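Long-range contact in glutathione S-transferase-like protein (Methylobacillus flagellatus, PDB 4GLT), which binds glutathione and is probably a transferase of the glutathione S-transferase family: residues F174-L185 against L204-R214. Sequence-based numbering, arbitrary orientation.
Sequences FSLADIAVGCML and LARHYAAMMKR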
loop_
_atom_site.group_PDB
_atom_site.type_symbol
_atom_site.label_atom_id
_atom_site.label_comp_id
_atom_site.label_asym_id
_atom_site.label_seq_id
_atom_site.Cartn_x
_atom_site.Cartn_y
_atom_site.Cartn_z
ATOM N N PHE A 174 -10.348 -19.570 -3.690
ATOM C CA PHE A 174 -10.319 -18.625 -2.616
ATOM C C PHE A 174 -8.902 -18.091 -2.453
ATOM O O PHE A 174 -7.963 -18.847 -2.226
ATOM C CB PHE A 174 -10.801 -19.313 -1.343
ATOM C CG PHE A 174 -10.849 -18.406 -0.162
ATOM C CD1 PHE A 174 -11.911 -17.546 0.009
ATOM C CD2 PHE A 174 -9.830 -18.416 0.775
ATOM C CE1 PHE A 174 -11.951 -16.691 1.096
ATOM C CE2 PHE A 174 -9.867 -17.574 1.874
ATOM C CZ PHE A 174 -10.927 -16.709 2.029
ATOM N N SER A 175 -8.739 -16.784 -2.594
ATOM C CA SER A 175 -7.424 -16.202 -2.443
ATOM C C SER A 175 -7.464 -14.931 -1.610
ATOM O O SER A 175 -8.525 -14.490 -1.156
ATOM C CB SER A 175 -6.825 -15.900 -3.818
ATOM O OG SER A 175 -7.654 -15.003 -4.533
ATOM N N LEU A 176 -6.282 -14.363 -1.410
ATOM C CA LEU A 176 -6.139 -13.056 -0.814
ATOM C C LEU A 176 -7.158 -12.090 -1.426
ATOM O O LEU A 176 -7.714 -11.247 -0.732
ATOM C CB LEU A 176 -4.711 -12.564 -1.044
ATOM C CG LEU A 176 -4.306 -11.222 -0.457
ATOM C CD1 LEU A 176 -4.540 -11.213 1.048
ATOM C CD2 LEU A 176 -2.846 -10.914 -0.797
ATOM N N ALA A 177 -7.416 -12.222 -2.727
ATOM C CA ALA A 177 -8.366 -11.331 -3.390
ATOM C C ALA A 177 -9.688 -11.290 -2.618
ATOM O O ALA A 177 -10.102 -10.250 -2.096
ATOM C CB ALA A 177 -8.600 -11.781 -4.823
ATOM N N ASP A 178 -10.341 -12.442 -2.541
ATOM C CA ASP A 178 -11.603 -12.565 -1.825
ATOM C C ASP A 178 -11.547 -12.000 -0.410
ATOM O O ASP A 178 -12.427 -11.242 0.005
ATOM C CB ASP A 178 -11.995 -14.022 -1.836
ATOM C CG ASP A 178 -11.971 -14.575 -3.242
ATOM O OD1 ASP A 178 -12.884 -14.215 -4.014
ATOM O OD2 ASP A 178 -11.016 -15.302 -3.591
ATOM N N ILE A 179 -10.505 -12.347 0.327
ATOM C CA ILE A 179 -10.381 -11.830 1.672
ATOM C C ILE A 179 -10.407 -10.310 1.646
ATOM O O ILE A 179 -11.075 -9.673 2.464
ATOM C CB ILE A 179 -9.087 -12.309 2.343
ATOM C CG1 ILE A 179 -9.113 -13.833 2.497
ATOM C CG2 ILE A 179 -8.911 -11.625 3.687
ATOM C CD1 ILE A 179 -7.918 -14.392 3.238
ATOM N N ALA A 180 -9.691 -9.730 0.693
ATOM C CA ALA A 180 -9.540 -8.288 0.659
ATOM C C ALA A 180 -10.863 -7.622 0.337
ATOM O O ALA A 180 -11.209 -6.584 0.904
ATOM C CB ALA A 180 -8.475 -7.884 -0.338
ATOM N N VAL A 181 -11.601 -8.223 -0.583
ATOM C CA VAL A 181 -12.908 -7.715 -0.953
ATOM C C VAL A 181 -13.905 -7.830 0.204
ATOM O O VAL A 181 -14.790 -6.995 0.355
ATOM C CB VAL A 181 -13.428 -8.439 -2.208
ATOM C CG1 VAL A 181 -14.925 -8.240 -2.380
ATOM C CG2 VAL A 181 -12.660 -7.955 -3.424
ATOM N N GLY A 182 -13.753 -8.859 1.030
ATOM C CA GLY A 182 -14.609 -9.008 2.210
ATOM C C GLY A 182 -14.343 -7.923 3.245
ATOM O O GLY A 182 -15.251 -7.217 3.689
ATOM N N CYS A 183 -13.088 -7.789 3.640
ATOM C CA CYS A 183 -12.716 -6.773 4.613
ATOM C C CYS A 183 -13.148 -5.380 4.164
ATOM O O CYS A 183 -13.596 -4.573 4.981
ATOM C CB CYS A 183 -11.214 -6.846 4.899
ATOM S SG CYS A 183 -10.744 -8.481 5.516
ATOM N N MET A 184 -13.019 -5.115 2.865
ATOM C CA MET A 184 -13.460 -3.859 2.252
ATOM C C MET A 184 -14.954 -3.577 2.458
ATOM O O MET A 184 -15.329 -2.528 3.001
ATOM C CB MET A 184 -13.166 -3.871 0.739
ATOM C CG MET A 184 -13.761 -2.671 0.010
ATOM S SD MET A 184 -13.930 -2.900 -1.767
ATOM C CE MET A 184 -14.988 -4.341 -1.830
ATOM N N LEU A 185 -15.792 -4.504 1.986
ATOM C CA LEU A 185 -17.243 -4.424 2.155
ATOM C C LEU A 185 -17.653 -4.269 3.621
ATOM O O LEU A 185 -18.499 -3.432 3.967
ATOM C CB LEU A 185 -17.890 -5.675 1.579
ATOM C CG LEU A 185 -17.600 -5.912 0.092
ATOM C CD1 LEU A 185 -17.857 -7.354 -0.312
ATOM C CD2 LEU A 185 -18.411 -4.956 -0.772
ATOM N N LEU A 204 -21.418 -8.810 -5.788
ATOM C CA LEU A 204 -20.636 -8.526 -4.591
ATOM C C LEU A 204 -21.344 -9.028 -3.335
ATOM O O LEU A 204 -20.727 -9.646 -2.474
ATOM C CB LEU A 204 -20.330 -7.030 -4.473
ATOM C CG LEU A 204 -19.188 -6.434 -5.308
ATOM C CD1 LEU A 204 -18.859 -5.015 -4.847
ATOM C CD2 LEU A 204 -17.943 -7.306 -5.235
ATOM N N ALA A 205 -22.643 -8.762 -3.240
ATOM C CA ALA A 205 -23.438 -9.243 -2.116
ATOM C C ALA A 205 -23.402 -10.773 -2.038
ATOM O O ALA A 205 -23.292 -11.341 -0.951
ATOM C CB ALA A 205 -24.869 -8.741 -2.224
ATOM N N ARG A 206 -23.489 -11.430 -3.192
ATOM C CA ARG A 206 -23.317 -12.882 -3.270
ATOM C C ARG A 206 -21.945 -13.337 -2.773
ATOM O O ARG A 206 -21.825 -14.346 -2.075
ATOM C CB ARG A 206 -23.500 -13.367 -4.701
ATOM C CG ARG A 206 -22.857 -14.722 -4.955
ATOM C CD ARG A 206 -23.414 -15.384 -6.211
ATOM N NE ARG A 206 -23.276 -14.520 -7.381
ATOM C CZ ARG A 206 -22.145 -14.360 -8.061
ATOM N NH1 ARG A 206 -21.044 -15.004 -7.687
ATOM N NH2 ARG A 206 -22.107 -13.550 -9.112
ATOM N N HIS A 207 -20.909 -12.600 -3.160
ATOM C CA HIS A 207 -19.559 -12.895 -2.715
ATOM C C HIS A 207 -19.501 -12.708 -1.206
ATOM O O HIS A 207 -18.987 -13.557 -0.482
ATOM C CB HIS A 207 -18.566 -11.961 -3.407
ATOM C CG HIS A 207 -17.127 -12.289 -3.138
ATOM N ND1 HIS A 207 -16.441 -11.812 -2.038
ATOM C CD2 HIS A 207 -16.239 -13.034 -3.840
ATOM C CE1 HIS A 207 -15.197 -12.252 -2.073
ATOM N NE2 HIS A 207 -15.050 -13.003 -3.154
ATOM N N TYR A 208 -20.039 -11.585 -0.743
ATOM C CA TYR A 208 -20.055 -11.256 0.675
ATOM C C TYR A 208 -20.804 -12.328 1.449
ATOM O O TYR A 208 -20.475 -12.634 2.598
ATOM C CB TYR A 208 -20.717 -9.895 0.898
ATOM C CG TYR A 208 -20.513 -9.338 2.287
ATOM C CD1 TYR A 208 -19.241 -9.028 2.750
ATOM C CD2 TYR A 208 -21.589 -9.113 3.134
ATOM C CE1 TYR A 208 -19.047 -8.513 4.021
ATOM C CE2 TYR A 208 -21.405 -8.599 4.404
ATOM C CZ TYR A 208 -20.132 -8.301 4.844
ATOM O OH TYR A 208 -19.943 -7.787 6.107
ATOM N N ALA A 209 -21.819 -12.894 0.807
ATOM C CA ALA A 209 -22.569 -13.990 1.394
ATOM C C ALA A 209 -21.641 -15.165 1.669
ATOM O O ALA A 209 -21.489 -15.586 2.815
ATOM C CB ALA A 209 -23.705 -14.407 0.476
ATOM N N ALA A 210 -21.022 -15.693 0.614
ATOM C CA ALA A 210 -20.028 -16.754 0.761
ATOM C C ALA A 210 -19.020 -16.459 1.885
ATOM O O ALA A 210 -18.744 -17.316 2.718
ATOM C CB ALA A 210 -19.300 -16.975 -0.555
ATOM N N MET A 211 -18.470 -15.249 1.890
ATOM C CA MET A 211 -17.482 -14.838 2.894
ATOM C C MET A 211 -18.017 -14.859 4.327
ATOM O O MET A 211 -17.343 -15.318 5.250
ATOM C CB MET A 211 -16.955 -13.435 2.575
ATOM C CG MET A 211 -16.219 -13.326 1.249
ATOM S SD MET A 211 -14.698 -14.291 1.214
ATOM C CE MET A 211 -13.924 -13.716 2.720
ATOM N N MET A 212 -19.221 -14.333 4.515
ATOM C CA MET A 212 -19.857 -14.335 5.827
ATOM C C MET A 212 -20.017 -15.736 6.406
ATOM O O MET A 212 -20.311 -15.894 7.594
ATOM C CB MET A 212 -21.228 -13.666 5.747
ATOM C CG MET A 212 -21.180 -12.157 5.845
ATOM S SD MET A 212 -20.353 -11.680 7.367
ATOM C CE MET A 212 -21.114 -10.086 7.678
ATOM N N LYS A 213 -19.834 -16.750 5.566
ATOM C CA LYS A 213 -20.001 -18.138 6.000
ATOM C C LYS A 213 -18.708 -18.766 6.521
ATOM O O LYS A 213 -18.692 -19.931 6.915
ATOM C CB LYS A 213 -20.590 -18.992 4.871
ATOM C CG LYS A 213 -22.038 -18.674 4.527
ATOM C CD LYS A 213 -22.469 -19.388 3.252
ATOM C CE LYS A 213 -23.840 -18.920 2.788
ATOM N NZ LYS A 213 -24.900 -19.199 3.798
ATOM N N ARG A 214 -17.646 -17.978 6.578
ATOM C CA ARG A 214 -16.375 -18.464 7.084
ATOM C C ARG A 214 -16.101 -17.917 8.472
ATOM O O ARG A 214 -16.196 -16.724 8.705
ATOM C CB ARG A 214 -15.239 -18.064 6.157
ATOM C CG ARG A 214 -15.371 -18.573 4.753
ATOM C CD ARG A 214 -14.066 -18.443 4.013
ATOM N NE ARG A 214 -14.086 -19.217 2.786
ATOM C CZ ARG A 214 -13.232 -20.183 2.493
ATOM N NH1 ARG A 214 -12.267 -20.496 3.331
ATOM N NH2 ARG A 214 -13.338 -20.832 1.352
#
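Asp178 OD1, at the start of helix 176-191, accepts two N-H groups, one from His207 NE2 on the crossing helix and one from the backbone of Cys169. His207 NE2 donates to Asp178 OD1 over 2.6 Å, almost straight at 175° and in the plane of the imidazole, using the anti lone pair of that oxygen. The second oxygen, Asp178 OD2, accepts from Ser175 N at 2.9 Å. Together with the weak bond from Ala177 N to Ser175 OG, this makes the capping box that opens the helix, the N-capping box motif well known from the all-helical C-terminal domain of glutathione S-transferases. Ring and carboxylate are nearly coplanar, and Trp168 packs against His207 with its plane about perpendicular; three N-H donors would probably favour the anionic form of this buried acid.

The two helices cross nearly at right angles, and they come together where Gly182 CA lies 6.1 Å from Tyr208 CA. Met211, its chain bent about both CB-CG and CG-SD, brings its CE methyl against the backbone at Asp178 and Ile179, one turn before Gly182, and sets SD in the plane of the Phe174 ring, at its edge, 3.6 Å from CE1, a Met-aromatic contact. Farther along, Leu185 CD1 packs on Tyr208 CD1 at 3.8 Å, while Leu185 CD2 meets CD1 of Leu204, which also reaches helix 142-162.

At the opposite end, Phe174 swings its ring out with CG anti to the backbone N (chi1 -178°), offering a face to Arg214. The guanidinium lies flat on it, planes 8° apart, in a cation-pi stack; its NH1 forms a salt bridge with Glu43 of helix 32-44 in the N-terminal domain, and Arg214 CZ sits 3.9 Å from the centroid of the Phe174 ring.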